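Local structure of uncharacterized protein (Nitrosospira multiformis, 3P51) at residues 19-24 and 134-139; 52-55 and 59-62; 96-101 and 107-112. The protein is of unknown function but, as a member of the polyketide cyclase/dehydrase and lipid transport family, probably binds a hydrophobic small molecule inside a Bet v 1-like fold. All blocks are in the same frame, centred on the assembly; numbering follows the deposited sequence.

Interaction 1: 19-24 and 134-139; sequences SRIRNF and ADLAAE
Arg20 and Glu139 form a salt bridge, and Ile21 meets Leu136 in an apolar contact, where the short helix 14-21 comes up against the C-terminal end of the long helix 120-139. The pairing belongs to the helix-grip architecture of the Bet v 1-like clan, in which a long C-terminal helix packs on a curved antiparallel sheet.

The polar part is a side-on grip. Arg20 NE gives a short bond of 2.6 Å to Glu139 OE2, and Arg20 NH2 reaches Glu139 OE1 at 3.2 Å, one nitrogen to each oxygen. Both oxygens are met on the syn side, but OE2 receives its N-H from 31° out of the carboxylate plane, the two flat groups being turned 39° against each other. The acceptors nevertheless stay close to the guanidinium plane, at its edge. The arginine chain bends at its second torsion, while the glutamate runs extended beyond CG to meet it at about a right angle. Long, flexible side chains suit this place: they span a gap too wide for short ones, and two bonds fix the rotation of both end groups. Arg20 NH1 is also bonded, to Ser28 OG, so the guanidinium ties a loop to the same junction.

In the apolar part, Ile21 points at the helix 120-139 segment, and the end of Leu136 swings over to it. Ile21 also touches Leu95 and Leu97 of strand 88-100 as well as Trp29, an apolar setting that suits a bulky aliphatic residue. Across the gap, Leu136 has CG anti to its backbone N (chi1 -168°), which carries its fork toward the isoleucine. Ile21 CG2 sits against both prongs, 3.8 Å from Leu136 CD1 and 4.0 Å from Leu136 CD2.

Interaction 2: 52-55 and 59-62; sequences RLLN and LDTL
Arg52 has CG between its backbone N and carbonyl carbon (chi1 59°) and then runs straight from CG to NE, while Asp60 holds its carboxylate beside its own backbone N (chi1 -69°); together these torsions bring the two charged groups together on one face of the beta hairpin 51-54/58-66. The residues face each other as an antiparallel hydrogen-bonded pair, with Arg52 N to Asp60 O at 2.9 Å and Asp60 N to Arg52 O at 2.8 Å.

On the face carrying Leu53 and Leu59, a non-hydrogen-bonded pair, the contact is looser: Leu53 CD1 lies 4.2 Å from Leu59 CB. Leucines suit this face as apolar partners, Leu53 also packing on Val40.

The salt bridge suits a buried site, since each charge there needs a partner. The aspartate is short enough to stop at the NE/NH2 edge of the guanidinium, and its OD2 alone takes both N-H groups, lying almost exactly within the guanidinium plane. Phe24 O accepts from Arg52 NH1, and the cation also meets the rings of Phe24 and Tyr74. Arg52 NE approaches the anti lone pair of Asp60 OD2 at 3.0 Å; Arg52 NH2, 3.1 Å from the same OD2, comes from 26° out of the carboxylate plane.

Interaction 3: 96-101 and 107-112; sequences HLLPVT and FVEWSG
The hairpin of strands 88-100 and 105-116 brings His96 opposite Glu109 and Leu98 opposite Phe107, both antiparallel hydrogen-bonded pairs, with Leu97 and Val108 as the non-hydrogen-bonded pair between them. Four backbone bonds hold the register. Glu109 N points almost straight at His96 O (2.9 Å, 174° at the hydrogen), and Phe107 N reaches Leu98 O at 2.8 Å. Between these rungs, Leu97 CA adds a C-H contact to Phe107 O at 3.4 Å.

On the face of Leu97 and Val108, the two side chains lie side by side and point the same way. Leu97 CD2 rests against both methyls of the valine, 3.6 Å from Val108 CG2 and 3.7 Å from Val108 CG1. This is the side of the curved sheet that the helices cover in the helix-grip fold: Leu97 packs on Val14, Val17 and Trp18 of helix 14-21, and Val108 on Leu133 of helix 120-139. Aliphatic residues suit such a buried layer, the valine's branch at CB placing both methyls close to the backbone, against Leu97 CD2.

The other face carries His96, Leu98, Phe107 and Glu109. Here Leu98 CD1 meets Phe107 CD2 at 4.1 Å, the two side chains pointing the same way. A large flat side chain suits Phe107, which stacks on Phe107 of the second subunit, while Leu98 also packs on Phe107 of that subunit. Glu109 has CG between its backbone N and carbonyl carbon (chi1 57°), which sets Glu109 CG 3.9 Å from His96 CB; its carboxylate bonds through OE1 to Tyr5 OH. Near the hairpin's turn, Val100 crosses the phenylalanine at about a right angle, with Val100 CG2 4.0 Å from Phe107 CB.

From the N terminus, segment 19-24, which begins in helix 14-21, opens the long loop that interaction 1 closes only at helix 120-139, 110 residues on. Both other contacts fall within that span. Interaction 2 closes a short hairpin with three residues between its segments; interaction 3, later in the chain, closes another with five, so the two follow in series and do not cross. They lie on the same antiparallel sheet, on opposite sides of the chain's centre, with centres about 21 Å apart. Segment 19-24 reaches both hairpins, Phe24 packing on strand 58-66. Leu136 also reaches Val108, joining the C-terminal helix to hairpin 88-100/105-116.

Interaction 1: 19-24 and 134-139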
loop_
_atom_site.group_PDB
_atom_site.type_symbol
_atom_site.label_atom_id
_atom_site.label_comp_id
_atom_site.label_asym_id
_atom_site.label_seq_id
_atom_site.Cartn_x
_atom_site.Cartn_y
_atom_site.Cartn_z
ATOM N N SER A 19 5.441 -21.791 -0.098
ATOM C CA SER A 19 6.646 -22.608 -0.139
ATOM C C SER A 19 6.958 -23.048 -1.567
ATOM O O SER A 19 8.120 -23.195 -1.956
ATOM C CB SER A 19 6.513 -23.822 0.785
ATOM O OG SER A 19 7.560 -24.737 0.528
ATOM N N ARG A 20 5.907 -23.250 -2.348
ATOM C CA ARG A 20 6.049 -23.729 -3.714
ATOM C C ARG A 20 6.478 -22.632 -4.712
ATOM O O ARG A 20 7.271 -22.897 -5.613
ATOM C CB ARG A 20 4.731 -24.369 -4.168
ATOM C CG ARG A 20 4.768 -24.992 -5.569
ATOM C CD ARG A 20 5.599 -26.271 -5.586
ATOM N NE ARG A 20 5.390 -27.043 -6.814
ATOM C CZ ARG A 20 6.300 -27.219 -7.770
ATOM N NH1 ARG A 20 7.507 -26.681 -7.646
ATOM N NH2 ARG A 20 6.004 -27.948 -8.845
ATOM N N ILE A 21 5.964 -21.410 -4.552
ATOM C CA ILE A 21 6.186 -20.358 -5.556
ATOM C C ILE A 21 7.197 -19.288 -5.149
ATOM O O ILE A 21 7.495 -18.399 -5.929
ATOM C CB ILE A 21 4.879 -19.622 -5.891
ATOM C CG1 ILE A 21 4.366 -18.858 -4.666
ATOM C CG2 ILE A 21 3.829 -20.604 -6.397
ATOM C CD1 ILE A 21 3.496 -17.672 -5.007
ATOM N N ARG A 22 7.731 -19.380 -3.936
ATOM C CA ARG A 22 8.458 -18.259 -3.334
ATOM C C ARG A 22 9.844 -17.997 -3.932
ATOM O O ARG A 22 10.472 -16.989 -3.627
ATOM C CB ARG A 22 8.569 -18.441 -1.809
ATOM C CG ARG A 22 9.592 -19.465 -1.348
ATOM C CD ARG A 22 9.575 -19.604 0.188
ATOM N NE ARG A 22 10.429 -20.696 0.645
ATOM C CZ ARG A 22 11.611 -20.539 1.237
ATOM N NH1 ARG A 22 12.097 -19.321 1.465
ATOM N NH2 ARG A 22 12.302 -21.608 1.618
ATOM N N ASN A 23 10.315 -18.902 -4.780
ATOM C CA ASN A 23 11.667 -18.800 -5.319
ATOM C C ASN A 23 11.668 -18.264 -6.752
ATOM O O ASN A 23 11.198 -18.924 -7.666
ATOM C CB ASN A 23 12.375 -20.157 -5.241
ATOM C CG ASN A 23 13.855 -20.063 -5.562
ATOM O OD1 ASN A 23 14.250 -19.403 -6.518
ATOM N ND2 ASN A 23 14.683 -20.706 -4.748
ATOM N N PHE A 24 12.180 -17.050 -6.931
ATOM C CA PHE A 24 12.182 -16.386 -8.239
ATOM C C PHE A 24 12.884 -17.239 -9.307
ATOM O O PHE A 24 12.577 -17.125 -10.487
ATOM C CB PHE A 24 12.820 -14.995 -8.096
ATOM C CG PHE A 24 12.873 -14.184 -9.363
ATOM C CD1 PHE A 24 11.748 -13.509 -9.823
ATOM C CD2 PHE A 24 14.069 -14.036 -10.060
ATOM C CE1 PHE A 24 11.803 -12.728 -10.991
ATOM C CE2 PHE A 24 14.137 -13.256 -11.228
ATOM C CZ PHE A 24 12.998 -12.601 -11.690
ATOM N N ALA A 134 -3.546 -21.434 -13.673
ATOM C CA ALA A 134 -4.221 -22.720 -13.859
ATOM C C ALA A 134 -3.325 -23.903 -13.487
ATOM O O ALA A 134 -3.795 -24.886 -12.911
ATOM C CB ALA A 134 -4.724 -22.856 -15.292
ATOM N N ASP A 135 -2.037 -23.813 -13.816
ATOM C CA ASP A 135 -1.067 -24.810 -13.357
ATOM C C ASP A 135 -1.003 -24.855 -11.829
ATOM O O ASP A 135 -0.979 -25.923 -11.214
ATOM C CB ASP A 135 0.329 -24.505 -13.912
ATOM C CG ASP A 135 0.508 -24.979 -15.345
ATOM O OD1 ASP A 135 -0.360 -25.729 -15.837
ATOM O OD2 ASP A 135 1.522 -24.604 -15.982
ATOM N N LEU A 136 -0.970 -23.680 -11.215
ATOM C CA LEU A 136 -0.840 -23.591 -9.764
ATOM C C LEU A 136 -2.039 -24.247 -9.089
ATOM O O LEU A 136 -1.890 -25.011 -8.137
ATOM C CB LEU A 136 -0.671 -22.131 -9.327
ATOM C CG LEU A 136 -0.245 -21.904 -7.875
ATOM C CD1 LEU A 136 0.948 -22.783 -7.537
ATOM C CD2 LEU A 136 0.090 -20.438 -7.664
ATOM N N ALA A 137 -3.228 -23.963 -9.605
ATOM C CA ALA A 137 -4.452 -24.564 -9.090
ATOM C C ALA A 137 -4.478 -26.070 -9.320
ATOM O O ALA A 137 -4.850 -26.832 -8.432
ATOM C CB ALA A 137 -5.665 -23.916 -9.734
ATOM N N ALA A 138 -4.086 -26.503 -10.512
ATOM C CA ALA A 138 -4.132 -27.923 -10.831
ATOM C C ALA A 138 -3.234 -28.714 -9.890
ATOM O O ALA A 138 -3.519 -29.867 -9.572
ATOM C CB ALA A 138 -3.744 -28.170 -12.283
ATOM N N GLU A 139 -2.153 -28.090 -9.437
ATOM C CA GLU A 139 -1.239 -28.761 -8.521
ATOM C C GLU A 139 -1.834 -28.909 -7.114
ATOM O O GLU A 139 -1.549 -29.873 -6.406
ATOM C CB GLU A 139 0.108 -28.039 -8.471
ATOM C CG GLU A 139 0.990 -28.518 -7.336
ATOM C CD GLU A 139 2.473 -28.393 -7.632
ATOM O OE1 GLU A 139 2.850 -28.231 -8.819
ATOM O OE2 GLU A 139 3.260 -28.475 -6.664
#

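Interaction 2: 52-55 and 59-62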
loop_
_atom_site.group_PDB
_atom_site.type_symbol
_atom_site.label_atom_id
_atom_site.label_comp_id
_atom_site.label_asym_id
_atom_site.label_seq_id
_atom_site.Cartn_x
_atom_site.Cartn_y
_atom_site.Cartn_z
ATOM N N ARG A 52 16.183 -13.639 -14.554
ATOM C CA ARG A 52 15.935 -14.956 -15.097
ATOM C C ARG A 52 15.558 -14.824 -16.546
ATOM O O ARG A 52 15.019 -13.798 -16.957
ATOM C CB ARG A 52 14.817 -15.663 -14.326
ATOM C CG ARG A 52 13.488 -14.929 -14.334
ATOM C CD ARG A 52 12.460 -15.582 -13.396
ATOM N NE ARG A 52 11.138 -14.970 -13.553
ATOM C CZ ARG A 52 10.096 -15.213 -12.765
ATOM N NH1 ARG A 52 10.209 -16.055 -11.749
ATOM N NH2 ARG A 52 8.939 -14.606 -12.993
ATOM N N LEU A 53 15.847 -15.872 -17.307
ATOM C CA LEU A 53 15.384 -15.997 -18.676
ATOM C C LEU A 53 14.458 -17.214 -18.785
ATOM O O LEU A 53 14.857 -18.329 -18.460
ATOM C CB LEU A 53 16.585 -16.165 -19.613
ATOM C CG LEU A 53 16.227 -16.201 -21.098
ATOM C CD1 LEU A 53 15.889 -14.789 -21.572
ATOM C CD2 LEU A 53 17.379 -16.771 -21.905
ATOM N N LEU A 54 13.222 -16.998 -19.233
ATOM C CA LEU A 54 12.254 -18.081 -19.383
ATOM C C LEU A 54 11.990 -18.398 -20.857
ATOM O O LEU A 54 11.814 -17.495 -21.673
ATOM C CB LEU A 54 10.930 -17.707 -18.726
ATOM C CG LEU A 54 11.015 -16.954 -17.395
ATOM C CD1 LEU A 54 9.646 -16.401 -17.024
ATOM C CD2 LEU A 54 11.554 -17.853 -16.298
ATOM N N ASN A 55 11.930 -19.686 -21.180
ATOM C CA ASN A 55 11.649 -20.130 -22.543
ATOM C C ASN A 55 12.602 -19.499 -23.545
ATOM O O ASN A 55 12.294 -19.416 -24.736
ATOM C CB ASN A 55 10.202 -19.817 -22.948
ATOM C CG ASN A 55 9.177 -20.579 -22.119
ATOM O OD1 ASN A 55 9.522 -21.495 -21.377
ATOM N ND2 ASN A 55 7.905 -20.218 -22.268
ATOM N N LEU A 59 13.084 -12.126 -20.440
ATOM C CA LEU A 59 14.086 -11.732 -19.450
ATOM C C LEU A 59 13.449 -10.906 -18.320
ATOM O O LEU A 59 13.034 -9.769 -18.553
ATOM C CB LEU A 59 15.206 -10.930 -20.121
ATOM C CG LEU A 59 16.359 -10.460 -19.221
ATOM C CD1 LEU A 59 17.118 -11.645 -18.624
ATOM C CD2 LEU A 59 17.300 -9.529 -19.995
ATOM N N ASP A 60 13.379 -11.474 -17.112
ATOM C CA ASP A 60 12.800 -10.802 -15.928
ATOM C C ASP A 60 13.873 -10.381 -14.918
ATOM O O ASP A 60 14.847 -11.108 -14.708
ATOM C CB ASP A 60 11.861 -11.752 -15.168
ATOM C CG ASP A 60 10.576 -12.087 -15.927
ATOM O OD1 ASP A 60 10.186 -11.345 -16.855
ATOM O OD2 ASP A 60 9.935 -13.100 -15.565
ATOM N N THR A 61 13.667 -9.238 -14.260
ATOM C CA THR A 61 14.462 -8.847 -13.090
ATOM C C THR A 61 13.577 -8.717 -11.846
ATOM O O THR A 61 12.502 -8.122 -11.912
ATOM C CB THR A 61 15.165 -7.503 -13.319
ATOM O OG1 THR A 61 16.011 -7.604 -14.468
ATOM C CG2 THR A 61 16.022 -7.141 -12.127
ATOM N N LEU A 62 14.022 -9.280 -10.718
ATOM C CA LEU A 62 13.295 -9.150 -9.455
ATOM C C LEU A 62 13.491 -7.732 -8.921
ATOM O O LEU A 62 14.628 -7.305 -8.659
ATOM C CB LEU A 62 13.817 -10.172 -8.432
ATOM C CG LEU A 62 13.111 -10.320 -7.081
ATOM C CD1 LEU A 62 11.643 -10.714 -7.265
ATOM C CD2 LEU A 62 13.835 -11.356 -6.220
#

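Interaction 3: 96-101 and 107-112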
loop_
_atom_site.group_PDB
_atom_site.type_symbol
_atom_site.label_atom_id
_atom_site.label_comp_id
_atom_site.label_asym_id
_atom_site.label_seq_id
_atom_site.Cartn_x
_atom_site.Cartn_y
_atom_site.Cartn_z
ATOM N N HIS A 96 1.050 -12.250 -5.775
ATOM C CA HIS A 96 0.803 -12.050 -4.350
ATOM C C HIS A 96 -0.226 -13.043 -3.809
ATOM O O HIS A 96 -1.212 -13.345 -4.481
ATOM C CB HIS A 96 0.340 -10.608 -4.179
ATOM C CG HIS A 96 -0.159 -10.270 -2.809
ATOM N ND1 HIS A 96 0.596 -10.462 -1.673
ATOM C CD2 HIS A 96 -1.316 -9.699 -2.409
ATOM C CE1 HIS A 96 -0.090 -10.039 -0.621
ATOM N NE2 HIS A 96 -1.250 -9.572 -1.039
ATOM N N LEU A 97 0.024 -13.561 -2.605
ATOM C CA LEU A 97 -0.852 -14.542 -1.973
ATOM C C LEU A 97 -1.539 -13.954 -0.754
ATOM O O LEU A 97 -0.962 -13.132 -0.053
ATOM C CB LEU A 97 -0.056 -15.753 -1.491
ATOM C CG LEU A 97 0.778 -16.565 -2.471
ATOM C CD1 LEU A 97 1.344 -17.772 -1.741
ATOM C CD2 LEU A 97 -0.076 -17.000 -3.616
ATOM N N LEU A 98 -2.770 -14.390 -0.500
ATOM C CA LEU A 98 -3.453 -14.090 0.757
ATOM C C LEU A 98 -4.126 -15.352 1.261
ATOM O O LEU A 98 -4.567 -16.185 0.458
ATOM C CB LEU A 98 -4.500 -12.997 0.567
ATOM C CG LEU A 98 -3.945 -11.601 0.274
ATOM C CD1 LEU A 98 -5.020 -10.675 -0.298
ATOM C CD2 LEU A 98 -3.314 -11.009 1.532
ATOM N N PRO A 99 -4.206 -15.509 2.590
ATOM C CA PRO A 99 -4.930 -16.669 3.108
ATOM C C PRO A 99 -6.428 -16.445 3.050
ATOM O O PRO A 99 -6.895 -15.321 3.233
ATOM C CB PRO A 99 -4.469 -16.754 4.569
ATOM C CG PRO A 99 -4.098 -15.369 4.945
ATOM C CD PRO A 99 -3.625 -14.680 3.663
ATOM N N VAL A 100 -7.158 -17.518 2.772
ATOM C CA VAL A 100 -8.598 -17.559 2.906
ATOM C C VAL A 100 -8.819 -18.316 4.213
ATOM O O VAL A 100 -8.819 -19.546 4.240
ATOM C CB VAL A 100 -9.245 -18.331 1.727
ATOM C CG1 VAL A 100 -10.744 -18.404 1.906
ATOM C CG2 VAL A 100 -8.896 -17.676 0.365
ATOM N N THR A 101 -8.980 -17.585 5.309
ATOM C CA THR A 101 -8.864 -18.189 6.628
ATOM C C THR A 101 -9.980 -19.156 7.011
ATOM O O THR A 101 -9.745 -20.093 7.775
ATOM C CB THR A 101 -8.732 -17.122 7.731
ATOM O OG1 THR A 101 -9.945 -16.361 7.814
ATOM C CG2 THR A 101 -7.546 -16.191 7.444
ATOM N N PHE A 107 -5.832 -17.459 -1.685
ATOM C CA PHE A 107 -6.176 -16.556 -2.775
ATOM C C PHE A 107 -4.871 -16.160 -3.451
ATOM O O PHE A 107 -3.912 -15.794 -2.779
ATOM C CB PHE A 107 -6.876 -15.314 -2.205
ATOM C CG PHE A 107 -7.159 -14.239 -3.218
ATOM C CD1 PHE A 107 -8.239 -14.345 -4.077
ATOM C CD2 PHE A 107 -6.350 -13.109 -3.297
ATOM C CE1 PHE A 107 -8.509 -13.350 -5.012
ATOM C CE2 PHE A 107 -6.608 -12.108 -4.226
ATOM C CZ PHE A 107 -7.696 -12.225 -5.086
ATOM N N VAL A 108 -4.827 -16.253 -4.777
ATOM C CA VAL A 108 -3.640 -15.864 -5.536
ATOM C C VAL A 108 -3.995 -14.788 -6.555
ATOM O O VAL A 108 -4.872 -14.989 -7.383
ATOM C CB VAL A 108 -3.048 -17.063 -6.309
ATOM C CG1 VAL A 108 -1.705 -16.683 -6.909
ATOM C CG2 VAL A 108 -2.901 -18.270 -5.384
ATOM N N GLU A 109 -3.313 -13.651 -6.511
ATOM C CA GLU A 109 -3.547 -12.615 -7.514
ATOM C C GLU A 109 -2.270 -12.299 -8.284
ATOM O O GLU A 109 -1.172 -12.328 -7.735
ATOM C CB GLU A 109 -4.114 -11.342 -6.875
ATOM C CG GLU A 109 -3.240 -10.767 -5.788
ATOM C CD GLU A 109 -3.832 -9.526 -5.142
ATOM O OE1 GLU A 109 -4.837 -9.003 -5.662
ATOM O OE2 GLU A 109 -3.290 -9.077 -4.105
ATOM N N TRP A 110 -2.427 -12.013 -9.569
ATOM C CA TRP A 110 -1.300 -11.660 -10.419
ATOM C C TRP A 110 -1.695 -10.442 -11.239
ATOM O O TRP A 110 -2.665 -10.491 -11.998
ATOM C CB TRP A 110 -0.946 -12.831 -11.333
ATOM C CG TRP A 110 0.510 -12.924 -11.679
ATOM C CD1 TRP A 110 1.382 -11.889 -11.877
ATOM C CD2 TRP A 110 1.268 -14.127 -11.859
ATOM N NE1 TRP A 110 2.633 -12.376 -12.184
ATOM C CE2 TRP A 110 2.589 -13.746 -12.175
ATOM C CE3 TRP A 110 0.954 -15.489 -11.794
ATOM C CZ2 TRP A 110 3.600 -14.680 -12.419
ATOM C CZ3 TRP A 110 1.959 -16.418 -12.028
ATOM C CH2 TRP A 110 3.265 -16.005 -12.346
ATOM N N SER A 111 -0.954 -9.352 -11.063
ATOM C CA SER A 111 -1.183 -8.113 -11.795
ATOM C C SER A 111 -0.036 -7.838 -12.761
ATOM O O SER A 111 1.118 -8.188 -12.501
ATOM C CB SER A 111 -1.283 -6.921 -10.833
ATOM O OG SER A 111 -2.076 -7.215 -9.694
ATOM N N GLY A 112 -0.359 -7.180 -13.867
ATOM C CA GLY A 112 0.646 -6.760 -14.818
ATOM C C GLY A 112 0.284 -5.377 -15.287
ATOM O O GLY A 112 -0.889 -5.066 -15.484
#